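Local atomic coordinates of dihydropteroate synthase (Mycobacterium smegmatis, PDB entry 6OMZ), a protein that probably catalyses the condensation of para-aminobenzoate with 6-hydroxymethyl-7,8-dihydropterin diphosphate to give 7,8-dihydropteroate, the immediate precursor of folates. Residues 102-107 with 122-127; 146-151 with 196-201; 204-209 with 229-234. The protein carries 1 engineered substitution. All blocks are in the same frame, centred on the assembly; numbering follows the deposited sequence.

The three contacts lie in series along a TIM-barrel chain, and each supplies residues to the pocket of pterin-6-yl-methyl-monophosphate: D102 and V123 from contact 1, M146 and F198 from contact 2, K229 from contact 3. Contacts 1 and 2 have centres about 14 Å apart and meet directly, V123 O lying 3.3 Å from M146 CE. Contacts 2 and 3 are closer, with centres about 12 Å apart, and are joined by polar links: G197 N is 2.9 Å from N205 OD1, and L196 O is 2.8 Å from K229 NZ in one of two lysine conformers. Contacts 1 and 3 do not touch; their centres are about 23 Å apart, and the bound pterin lies within reach of both.

Contact 1: 102-107 with 122-127; sequences DTMHAD and DVSGGR. With PMM (pterin-6-yl-methyl-monophosphate), chain D; EDO (1,2-ethanediol), chain G.
M104 and D122 bring the two backbones to 5.0 Å, CA to CA, where the turn leading into helix 106-114 passes the type I turn D122-G125, which overlaps a type I' turn, S124 to R127. The backbones meet through a CA-H...O contact, D122 CA lying 3.4 Å from T103 O. M104 carries the apolar part: its CG, beside the backbone N (chi1 -50°), rests 3.6 Å from V123 CG2, and an extended chi2 (178°) carries SD past the same methyl and S124 CB; the bend at chi3 only turns CE. V123 divides its two methyls between the neighbours, since CG1 turns the other way and lies 3.3 Å from N8 of the bound pterin. D102 OD2 is 2.8 Å from that same N8 and also forms a salt bridge with R269. Water 1 bridges the two segments, donating to D102 OD1 and accepting from V123 N.

The carboxylate of D122 organises its own turn. OD1 takes S124 N, making an Asx turn, and also S124 OG at 2.6 Å; both donors come from one face of the carboxylate, the hydroxyl on the syn side and the amide well above the plane. S124 OG pairs with A128 N as well. OD2 receives G126 N from far out of the plane, 67°, and a proton from water 2, which also donates to M104 O. With both oxygens held in this way, the rotation of the group is largely fixed. T103 OG1 accepts from H105 N in an ST turn and is bonded to E81.

In the barrel, this contact joins the C-terminal ends of the adjacent parallel strands 98-102 and 119-122, with D122 bonded through its backbone to strand 143-146 and its side chain resting on M132 of helix 132-139.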
loop_
_atom_site.group_PDB
_atom_site.type_symbol
_atom_site.label_atom_id
_atom_site.label_comp_id
_atom_site.label_asym_id
_atom_site.label_seq_id
_atom_site.Cartn_x
_atom_site.Cartn_y
_atom_site.Cartn_z
ATOM N N ASP A 102 1.020 0.221 8.252
ATOM C CA ASP A 102 1.834 -0.532 7.296
ATOM C C ASP A 102 2.910 -1.246 8.109
ATOM O O ASP A 102 3.955 -0.676 8.431
ATOM C CB ASP A 102 2.424 0.415 6.252
ATOM C CG ASP A 102 3.204 -0.298 5.154
ATOM O OD1 ASP A 102 3.613 -1.474 5.317
ATOM O OD2 ASP A 102 3.407 0.338 4.099
ATOM N N THR A 103 2.642 -2.499 8.484
ATOM C CA THR A 103 3.616 -3.280 9.241
ATOM C C THR A 103 3.425 -4.756 8.920
ATOM O O THR A 103 2.317 -5.204 8.592
ATOM C CB THR A 103 3.506 -3.039 10.770
ATOM O OG1 THR A 103 4.612 -3.661 11.456
ATOM C CG2 THR A 103 2.216 -3.644 11.323
ATOM N N MET A 104 4.536 -5.502 8.986
ATOM C CA MET A 104 4.551 -6.956 8.920
ATOM C C MET A 104 4.572 -7.609 10.292
ATOM O O MET A 104 4.580 -8.842 10.374
ATOM C CB MET A 104 5.791 -7.477 8.174
ATOM C CG MET A 104 6.110 -6.876 6.838
ATOM S SD MET A 104 7.647 -7.632 6.226
ATOM C CE MET A 104 8.871 -6.971 7.350
ATOM N N HIS A 105 4.642 -6.827 11.363
ATOM C CA HIS A 105 4.933 -7.354 12.690
ATOM C C HIS A 105 3.684 -7.271 13.555
ATOM O O HIS A 105 3.103 -6.192 13.706
ATOM C CB HIS A 105 6.099 -6.584 13.305
ATOM C CG HIS A 105 7.327 -6.606 12.449
ATOM N ND1 HIS A 105 7.964 -5.459 12.022
ATOM C CD2 HIS A 105 8.021 -7.641 11.917
ATOM C CE1 HIS A 105 9.010 -5.789 11.281
ATOM N NE2 HIS A 105 9.064 -7.106 11.199
ATOM N N ALA A 106 3.274 -8.419 14.104
ATOM C CA ALA A 106 1.991 -8.510 14.791
ATOM C C ALA A 106 1.947 -7.608 16.022
ATOM O O ALA A 106 0.919 -6.977 16.304
ATOM C CB ALA A 106 1.709 -9.961 15.173
ATOM N N ASP A 107 3.048 -7.538 16.771
ATOM C CA ASP A 107 3.054 -6.714 17.974
ATOM C C ASP A 107 2.944 -5.239 17.612
ATOM O O ASP A 107 2.286 -4.463 18.323
ATOM C CB ASP A 107 4.322 -6.980 18.800
ATOM C CG ASP A 107 4.319 -8.336 19.490
ATOM O OD1 ASP A 107 3.296 -9.058 19.450
ATOM O OD2 ASP A 107 5.365 -8.678 20.089
ATOM N N ASP A 122 -0.305 -5.286 5.501
ATOM C CA ASP A 122 0.798 -6.231 5.720
ATOM C C ASP A 122 1.448 -6.592 4.387
ATOM O O ASP A 122 0.907 -7.400 3.628
ATOM C CB ASP A 122 0.249 -7.463 6.427
ATOM C CG ASP A 122 1.317 -8.474 6.808
ATOM O OD1 ASP A 122 2.517 -8.314 6.466
ATOM O OD2 ASP A 122 0.924 -9.450 7.473
ATOM N N VAL A 123 2.625 -6.014 4.108
ATOM C CA VAL A 123 3.282 -6.306 2.832
ATOM C C VAL A 123 3.732 -7.761 2.743
ATOM O O VAL A 123 4.033 -8.242 1.645
ATOM C CB VAL A 123 4.467 -5.343 2.554
ATOM C CG1 VAL A 123 3.983 -3.871 2.530
ATOM C CG2 VAL A 123 5.612 -5.541 3.549
ATOM N N SER A 124 3.761 -8.497 3.858
ATOM C CA SER A 124 4.068 -9.914 3.778
ATOM C C SER A 124 2.832 -10.777 3.575
ATOM O O SER A 124 2.969 -11.995 3.407
ATOM C CB SER A 124 4.792 -10.386 5.044
ATOM O OG SER A 124 3.854 -10.487 6.114
ATOM N N GLY A 125 1.637 -10.189 3.605
ATOM C CA GLY A 125 0.418 -10.968 3.474
ATOM C C GLY A 125 0.220 -12.005 4.561
ATOM O O GLY A 125 -0.333 -13.074 4.288
ATOM N N GLY A 126 0.658 -11.714 5.787
ATOM C CA GLY A 126 0.548 -12.639 6.895
ATOM C C GLY A 126 1.652 -13.667 7.000
ATOM O O GLY A 126 1.631 -14.478 7.938
ATOM N N ARG A 127 2.618 -13.673 6.079
ATOM C CA ARG A 127 3.658 -14.697 6.109
ATOM C C ARG A 127 4.836 -14.336 7.005
ATOM O O ARG A 127 5.569 -15.238 7.439
ATOM C CB ARG A 127 4.145 -14.980 4.684
ATOM C CG ARG A 127 3.026 -15.473 3.776
ATOM C CD ARG A 127 3.548 -16.008 2.462
ATOM N NE ARG A 127 4.444 -17.151 2.632
ATOM C CZ ARG A 127 4.038 -18.417 2.715
ATOM N NH1 ARG A 127 2.744 -18.709 2.652
ATOM N NH2 ARG A 127 4.923 -19.396 2.860
HETATM N N5 PMM D . 4.473 -0.552 -1.230
HETATM C C6 PMM D . 5.286 -0.185 -0.221
HETATM C C7 PMM D . 4.858 -0.259 1.093
HETATM N N8 PMM D . 3.658 -0.713 1.474
HETATM N N1 PMM D . 1.666 -1.615 0.875
HETATM C C2 PMM D . 0.834 -2.065 -0.060
HETATM N N2 PMM D . -0.328 -2.619 0.299
HETATM N N3 PMM D . 1.117 -2.019 -1.396
HETATM C C4 PMM D . 2.283 -1.522 -1.940
HETATM O O4 PMM D . 2.452 -1.494 -3.155
HETATM C C4A PMM D . 3.251 -1.029 -0.938
HETATM C C8A PMM D . 2.874 -1.100 0.460
HETATM C C9 PMM D . 6.693 0.190 -0.586
HETATM O O10 PMM D . 6.692 1.454 -1.300
HETATM P PA PMM D . 6.881 2.947 -0.673
HETATM O O1P PMM D . 6.738 3.871 -1.827
HETATM O O2P PMM D . 5.798 3.186 0.382
HETATM O O3P PMM D . 8.253 3.024 -0.016
HETATM C C1 EDO G . -2.642 -15.781 6.993
HETATM O O1 EDO G . -1.586 -15.588 7.928
HETATM C C2 EDO G . -2.346 -15.026 5.700
HETATM O O2 EDO G . -1.101 -15.488 5.136
HETATM O O HOH W 1 3.504 -4.062 5.901
HETATM O O HOH W 2 2.758 -10.728 9.074
#

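Contact 2: 146-151 with 196-201; sequences MHWRSV and LGFAKT. With PMM (pterin-6-yl-methyl-monophosphate), chain D; EDO (1,2-ethanediol), chain K; DMS (dimethyl sulfoxide), chain C.
K200 and H147 form the polar centre of the contact. The lysine chain runs extended until chi4 (75°), where it turns NZ toward the histidine; NZ donates to H147 ND1 at 3.0 Å, nearly in the ring plane. With G195 O, F198 O (met on a lone pair) and a weak bond to H147 O, four acceptors share three ammonium protons. H147 NE2 is satisfied by E172. Water 3 bridges the backbones, accepting from R149 N and donating to F198 O, while W148 NE1 is bonded to P156 O. Ethanediol O1, probably from the crystallisation liquor, donates to M146 O and accepts from W148 N.

Beside this network F198 is held on one face and along its edge. M146 CE sits over the centre of that face, 3.4 Å from the centroid, with SD adding a Met-aromatic contact, and the ring packs edge-to-face on W148, its edge to the indole face, planes at 57°. Another part of the edge meets N5 of the bound pterin.

ND1 acting as acceptor is consistent with a proton on NE2, where E172 is bonded; a buried lysine thereby ties together two loops whose M146 and F198 border the pterin.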
loop_
_atom_site.group_PDB
_atom_site.type_symbol
_atom_site.label_atom_id
_atom_site.label_comp_id
_atom_site.label_asym_id
_atom_site.label_seq_id
_atom_site.Cartn_x
_atom_site.Cartn_y
_atom_site.Cartn_z
ATOM N N MET A 146 -0.838 -8.162 0.982
ATOM C CA MET A 146 -0.070 -7.886 -0.224
ATOM C C MET A 146 0.702 -9.120 -0.671
ATOM O O MET A 146 1.174 -9.911 0.150
ATOM C CB MET A 146 0.914 -6.735 0.000
ATOM C CG MET A 146 1.324 -6.046 -1.294
ATOM S SD MET A 146 2.819 -5.035 -1.114
ATOM C CE MET A 146 4.061 -6.337 -1.080
ATOM N N HIS A 147 0.845 -9.273 -1.983
ATOM C CA HIS A 147 1.570 -10.411 -2.541
ATOM C C HIS A 147 3.064 -10.120 -2.598
ATOM O O HIS A 147 3.496 -9.186 -3.279
ATOM C CB HIS A 147 1.091 -10.769 -3.943
ATOM C CG HIS A 147 1.788 -11.971 -4.491
ATOM N ND1 HIS A 147 3.020 -11.901 -5.103
ATOM C CD2 HIS A 147 1.454 -13.284 -4.457
ATOM C CE1 HIS A 147 3.406 -13.117 -5.444
ATOM N NE2 HIS A 147 2.474 -13.976 -5.066
ATOM N N TRP A 148 3.858 -10.965 -1.954
ATOM C CA TRP A 148 5.309 -10.836 -2.053
ATOM C C TRP A 148 5.887 -12.224 -1.826
ATOM O O TRP A 148 5.891 -12.705 -0.690
ATOM C CB TRP A 148 5.836 -9.839 -1.026
ATOM C CG TRP A 148 7.321 -9.619 -1.054
ATOM C CD1 TRP A 148 8.226 -10.156 -1.933
ATOM C CD2 TRP A 148 8.068 -8.788 -0.167
ATOM N NE1 TRP A 148 9.490 -9.708 -1.640
ATOM C CE2 TRP A 148 9.424 -8.873 -0.556
ATOM C CE3 TRP A 148 7.725 -7.976 0.924
ATOM C CZ2 TRP A 148 10.441 -8.167 0.104
ATOM C CZ3 TRP A 148 8.738 -7.287 1.590
ATOM C CH2 TRP A 148 10.078 -7.386 1.173
ATOM N N ARG A 149 6.356 -12.876 -2.887
ATOM C CA ARG A 149 6.898 -14.224 -2.750
ATOM C C ARG A 149 8.366 -14.081 -2.382
ATOM O O ARG A 149 9.173 -13.594 -3.181
ATOM C CB ARG A 149 6.721 -15.050 -4.021
ATOM C CG ARG A 149 7.083 -16.528 -3.782
ATOM C CD ARG A 149 7.158 -17.334 -5.077
ATOM N NE ARG A 149 5.861 -17.450 -5.740
ATOM C CZ ARG A 149 5.709 -17.907 -6.979
ATOM N NH1 ARG A 149 6.772 -18.291 -7.676
ATOM N NH2 ARG A 149 4.503 -17.982 -7.522
ATOM N N SER A 150 8.708 -14.497 -1.163
ATOM C CA SER A 150 9.988 -14.198 -0.562
ATOM C C SER A 150 10.448 -15.432 0.223
ATOM O O SER A 150 10.446 -15.455 1.452
ATOM C CB SER A 150 9.889 -12.959 0.329
ATOM O OG SER A 150 11.170 -12.494 0.707
ATOM N N VAL A 151 10.852 -16.475 -0.505
ATOM C CA VAL A 151 11.225 -17.728 0.152
ATOM C C VAL A 151 12.599 -17.637 0.820
ATOM O O VAL A 151 12.836 -18.286 1.845
ATOM C CB VAL A 151 11.175 -18.891 -0.852
ATOM N N LEU A 196 2.992 -4.803 -6.556
ATOM C CA LEU A 196 3.785 -4.441 -7.725
ATOM C C LEU A 196 5.233 -4.161 -7.332
ATOM O O LEU A 196 5.506 -3.490 -6.336
ATOM C CB LEU A 196 3.176 -3.210 -8.412
ATOM C CG LEU A 196 1.705 -3.294 -8.824
ATOM C CD1 LEU A 196 1.228 -1.950 -9.391
ATOM C CD2 LEU A 196 1.517 -4.406 -9.853
ATOM N N GLY A 197 6.175 -4.708 -8.103
ATOM C CA GLY A 197 7.582 -4.462 -7.873
ATOM C C GLY A 197 8.237 -5.312 -6.799
ATOM O O GLY A 197 9.468 -5.360 -6.737
ATOM N N PHE A 198 7.463 -5.981 -5.952
ATOM C CA PHE A 198 8.025 -6.802 -4.879
ATOM C C PHE A 198 8.394 -8.166 -5.452
ATOM O O PHE A 198 7.529 -9.022 -5.652
ATOM C CB PHE A 198 7.032 -6.933 -3.734
ATOM C CG PHE A 198 6.940 -5.714 -2.854
ATOM C CD1 PHE A 198 6.110 -4.657 -3.195
ATOM C CD2 PHE A 198 7.663 -5.644 -1.667
ATOM C CE1 PHE A 198 6.004 -3.550 -2.379
ATOM C CE2 PHE A 198 7.561 -4.536 -0.831
ATOM C CZ PHE A 198 6.734 -3.479 -1.193
ATOM N N ALA A 199 9.690 -8.368 -5.720
ATOM C CA ALA A 199 10.195 -9.576 -6.386
ATOM C C ALA A 199 9.462 -9.804 -7.702
ATOM O O ALA A 199 9.107 -10.924 -8.060
ATOM C CB ALA A 199 10.105 -10.813 -5.483
ATOM N N LYS A 200 9.241 -8.715 -8.432
ATOM C CA LYS A 200 8.550 -8.738 -9.712
ATOM C C LYS A 200 9.262 -7.781 -10.657
ATOM O O LYS A 200 9.747 -6.731 -10.225
ATOM C CB LYS A 200 7.071 -8.329 -9.553
ATOM C CG LYS A 200 6.234 -9.309 -8.689
ATOM C CD LYS A 200 4.774 -8.811 -8.568
ATOM C CE LYS A 200 3.942 -9.693 -7.614
ATOM N NZ LYS A 200 4.336 -9.383 -6.181
ATOM N N THR A 201 9.336 -8.146 -11.939
ATOM C CA THR A 201 9.903 -7.257 -12.950
ATOM C C THR A 201 8.869 -6.242 -13.427
ATOM O O THR A 201 7.671 -6.344 -13.144
ATOM C CB THR A 201 10.394 -8.039 -14.170
ATOM O OG1 THR A 201 9.243 -8.547 -14.867
ATOM C CG2 THR A 201 11.315 -9.189 -13.764
HETATM N N5 PMM D . 4.473 -0.552 -1.230
HETATM C C6 PMM D . 5.286 -0.185 -0.221
HETATM C C7 PMM D . 4.858 -0.259 1.093
HETATM N N8 PMM D . 3.658 -0.713 1.474
HETATM N N1 PMM D . 1.666 -1.615 0.875
HETATM C C2 PMM D . 0.834 -2.065 -0.060
HETATM N N2 PMM D . -0.328 -2.619 0.299
HETATM N N3 PMM D . 1.117 -2.019 -1.396
HETATM C C4 PMM D . 2.283 -1.522 -1.940
HETATM O O4 PMM D . 2.452 -1.494 -3.155
HETATM C C4A PMM D . 3.251 -1.029 -0.938
HETATM C C8A PMM D . 2.874 -1.100 0.460
HETATM C C9 PMM D . 6.693 0.190 -0.586
HETATM O O10 PMM D . 6.692 1.454 -1.300
HETATM P PA PMM D . 6.881 2.947 -0.673
HETATM O O1P PMM D . 6.738 3.871 -1.827
HETATM O O2P PMM D . 5.798 3.186 0.382
HETATM O O3P PMM D . 8.253 3.024 -0.016
HETATM C C1 EDO K . 1.347 -13.194 0.509
HETATM O O1 EDO K . 2.466 -12.313 0.329
HETATM C C2 EDO K . 1.242 -14.128 -0.690
HETATM O O2 EDO K . 2.494 -14.798 -0.884
HETATM S S DMS C . 8.510 -10.948 3.577
HETATM O O DMS C . 9.667 -10.726 2.657
HETATM C C1 DMS C . 8.120 -12.719 3.612
HETATM C C2 DMS C . 9.100 -10.762 5.281
HETATM O O HOH W 3 6.551 -11.755 -5.576
#

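Contact 3: 204-209 with 229-234; sequences HNWALL and KRFLGT. With PMM (pterin-6-yl-methyl-monophosphate), chain D.
F231 CG lies between its own backbone N and carbonyl carbon, chi1 79°, and this rotamer swings the ring out of helix 230-235 toward helix 202-210. There N205 and W206, each with CG anti to the carbonyl carbon, turn their side chains to meet it. The N205 amide stands nearly upright on the phenyl ring, the planes 85° apart, and places ND2 over one face, 3.3 Å from F231 CG and offset toward the rim. N205 CB lies over the ring as well, 4.0 Å from its centroid in a CH-pi contact. L232 CD2, from F231's own helix, lies over the rim of the opposite face.

W206 meets F231 differently. The two rings are inclined to each other, with centroids 4.9 Å apart, and F231 CE2 lies over one face of the indole, 3.6 Å from W206 CZ2. L209 CD1 adds a looser contact at F231 CE2, and L232 CD2 is 4.2 Å from W206 CZ2. Water 4, in the plane of the indole at its edge, accepts from W206 NE1 and donates to F231 O, so that a polar bridge runs beside the aromatic pair. The helix segments themselves cross at -106° with their axes 11.3 Å apart, a separation filled by these large side chains. I256 of helix 250-262 packs on both W206 and F231.

At the N-cap of the second helix, the bent chain of K229 leads to the pterin; in one of its two conformers NZ donates to O4 at 2.6 Å and also to G225 O and L196 O. N205 OD1 accepts from G197 N, which leaves ND2 as the amide atom set against the pi face of F231, so that one asparagine links the loop 196-201 to the aromatic core between the helices.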
loop_
_atom_site.group_PDB
_atom_site.type_symbol
_atom_site.label_atom_id
_atom_site.label_comp_id
_atom_site.label_asym_id
_atom_site.label_seq_id
_atom_site.Cartn_x
_atom_site.Cartn_y
_atom_site.Cartn_z
ATOM N N HIS A 204 6.289 -8.114 -15.398
ATOM C CA HIS A 204 5.332 -8.733 -14.485
ATOM C C HIS A 204 4.275 -7.726 -14.038
ATOM O O HIS A 204 3.076 -8.025 -14.026
ATOM C CB HIS A 204 6.052 -9.306 -13.265
ATOM C CG HIS A 204 6.914 -10.493 -13.563
ATOM N ND1 HIS A 204 8.007 -10.817 -12.789
ATOM C CD2 HIS A 204 6.845 -11.435 -14.533
ATOM C CE1 HIS A 204 8.579 -11.908 -13.270
ATOM N NE2 HIS A 204 7.895 -12.301 -14.331
ATOM N N ASN A 205 4.712 -6.525 -13.653
ATOM C CA ASN A 205 3.789 -5.500 -13.169
ATOM C C ASN A 205 2.725 -5.160 -14.211
ATOM O O ASN A 205 1.533 -5.048 -13.885
ATOM C CB ASN A 205 4.571 -4.241 -12.780
ATOM C CG ASN A 205 5.330 -4.404 -11.476
ATOM O OD1 ASN A 205 5.196 -5.413 -10.776
ATOM N ND2 ASN A 205 6.117 -3.396 -11.129
ATOM N N TRP A 206 3.138 -4.979 -15.463
ATOM C CA TRP A 206 2.181 -4.564 -16.484
ATOM C C TRP A 206 1.202 -5.690 -16.800
ATOM O O TRP A 206 0.026 -5.432 -17.066
ATOM C CB TRP A 206 2.910 -4.098 -17.746
ATOM C CG TRP A 206 3.666 -2.794 -17.550
ATOM C CD1 TRP A 206 5.012 -2.597 -17.693
ATOM C CD2 TRP A 206 3.111 -1.522 -17.164
ATOM N NE1 TRP A 206 5.328 -1.284 -17.413
ATOM C CE2 TRP A 206 4.181 -0.606 -17.085
ATOM C CE3 TRP A 206 1.810 -1.069 -16.887
ATOM C CZ2 TRP A 206 3.997 0.747 -16.740
ATOM C CZ3 TRP A 206 1.627 0.274 -16.541
ATOM C CH2 TRP A 206 2.722 1.161 -16.461
ATOM N N ALA A 207 1.658 -6.947 -16.763
ATOM C CA ALA A 207 0.713 -8.052 -16.918
ATOM C C ALA A 207 -0.287 -8.078 -15.767
ATOM O O ALA A 207 -1.483 -8.301 -15.986
ATOM C CB ALA A 207 1.450 -9.396 -17.028
ATOM N N LEU A 208 0.179 -7.824 -14.533
ATOM C CA LEU A 208 -0.732 -7.822 -13.391
ATOM C C LEU A 208 -1.742 -6.691 -13.488
ATOM O O LEU A 208 -2.912 -6.866 -13.126
ATOM C CB LEU A 208 0.051 -7.707 -12.083
ATOM C CG LEU A 208 0.817 -8.992 -11.749
ATOM C CD1 LEU A 208 1.918 -8.700 -10.728
ATOM C CD2 LEU A 208 -0.166 -10.037 -11.239
ATOM N N LEU A 209 -1.301 -5.524 -13.965
ATOM C CA LEU A 209 -2.202 -4.389 -14.083
ATOM C C LEU A 209 -3.197 -4.604 -15.212
ATOM O O LEU A 209 -4.388 -4.312 -15.060
ATOM C CB LEU A 209 -1.398 -3.114 -14.288
ATOM C CG LEU A 209 -0.713 -2.629 -13.008
ATOM C CD1 LEU A 209 0.196 -1.468 -13.371
ATOM C CD2 LEU A 209 -1.778 -2.191 -11.980
ATOM N N LYS A 229 7.211 3.552 -8.124
ATOM C CA LYS A 229 7.943 2.292 -8.109
ATOM C C LYS A 229 8.928 2.204 -9.277
ATOM O O LYS A 229 8.834 2.938 -10.271
ATOM C CB LYS A 229 6.970 1.114 -8.133
ATOM C CG LYS A 229 6.108 1.018 -6.869
ATOM C CD LYS A 229 6.215 -0.347 -6.223
ATOM C CE LYS A 229 5.518 -0.384 -4.865
ATOM N NZ LYS A 229 4.396 -1.350 -4.855
ATOM N N ARG A 230 9.873 1.274 -9.144
ATOM C CA ARG A 230 11.005 1.175 -10.060
ATOM C C ARG A 230 10.569 0.984 -11.509
ATOM O O ARG A 230 11.220 1.508 -12.423
ATOM C CB ARG A 230 11.918 0.032 -9.610
ATOM C CG ARG A 230 13.235 -0.082 -10.383
ATOM C CD ARG A 230 14.250 -1.025 -9.688
ATOM N NE ARG A 230 13.809 -2.425 -9.662
ATOM C CZ ARG A 230 14.069 -3.320 -10.614
ATOM N NH1 ARG A 230 14.777 -2.977 -11.687
ATOM N NH2 ARG A 230 13.617 -4.565 -10.495
ATOM N N PHE A 231 9.491 0.222 -11.748
ATOM C CA PHE A 231 9.059 0.003 -13.131
ATOM C C PHE A 231 8.609 1.293 -13.814
ATOM O O PHE A 231 8.685 1.386 -15.045
ATOM C CB PHE A 231 7.956 -1.078 -13.212
ATOM C CG PHE A 231 6.541 -0.626 -12.855
ATOM C CD1 PHE A 231 6.245 -0.059 -11.618
ATOM C CD2 PHE A 231 5.487 -0.877 -13.734
ATOM C CE1 PHE A 231 4.953 0.297 -11.283
ATOM C CE2 PHE A 231 4.176 -0.527 -13.408
ATOM C CZ PHE A 231 3.908 0.063 -12.173
ATOM N N LEU A 232 8.183 2.303 -13.056
ATOM C CA LEU A 232 7.901 3.592 -13.676
ATOM C C LEU A 232 9.187 4.318 -14.040
ATOM O O LEU A 232 9.245 5.009 -15.065
ATOM C CB LEU A 232 7.035 4.447 -12.750
ATOM C CG LEU A 232 5.689 3.817 -12.404
ATOM C CD1 LEU A 232 4.856 4.784 -11.557
ATOM C CD2 LEU A 232 4.947 3.423 -13.674
ATOM N N GLY A 233 10.238 4.167 -13.228
ATOM C CA GLY A 233 11.534 4.698 -13.625
ATOM C C GLY A 233 12.020 4.067 -14.917
ATOM O O GLY A 233 12.609 4.741 -15.768
ATOM N N THR A 234 11.730 2.773 -15.092
ATOM C CA THR A 234 12.114 2.038 -16.296
ATOM C C THR A 234 11.279 2.471 -17.490
ATOM O O THR A 234 11.812 2.740 -18.573
ATOM C CB THR A 234 11.942 0.533 -16.045
ATOM O OG1 THR A 234 12.791 0.134 -14.963
ATOM C CG2 THR A 234 12.286 -0.273 -17.295
HETATM N N5 PMM D . 4.473 -0.552 -1.230
HETATM C C6 PMM D . 5.286 -0.185 -0.221
HETATM C C7 PMM D . 4.858 -0.259 1.093
HETATM N N8 PMM D . 3.658 -0.713 1.474
HETATM N N1 PMM D . 1.666 -1.615 0.875
HETATM C C2 PMM D . 0.834 -2.065 -0.060
HETATM N N2 PMM D . -0.328 -2.619 0.299
HETATM N N3 PMM D . 1.117 -2.019 -1.396
HETATM C C4 PMM D . 2.283 -1.522 -1.940
HETATM O O4 PMM D . 2.452 -1.494 -3.155
HETATM C C4A PMM D . 3.251 -1.029 -0.938
HETATM C C8A PMM D . 2.874 -1.100 0.460
HETATM C C9 PMM D . 6.693 0.190 -0.586
HETATM O O10 PMM D . 6.692 1.454 -1.300
HETATM P PA PMM D . 6.881 2.947 -0.673
HETATM O O1P PMM D . 6.738 3.871 -1.827
HETATM O O2P PMM D . 5.798 3.186 0.382
HETATM O O3P PMM D . 8.253 3.024 -0.016
HETATM O O HOH W 4 8.071 -0.441 -17.253
#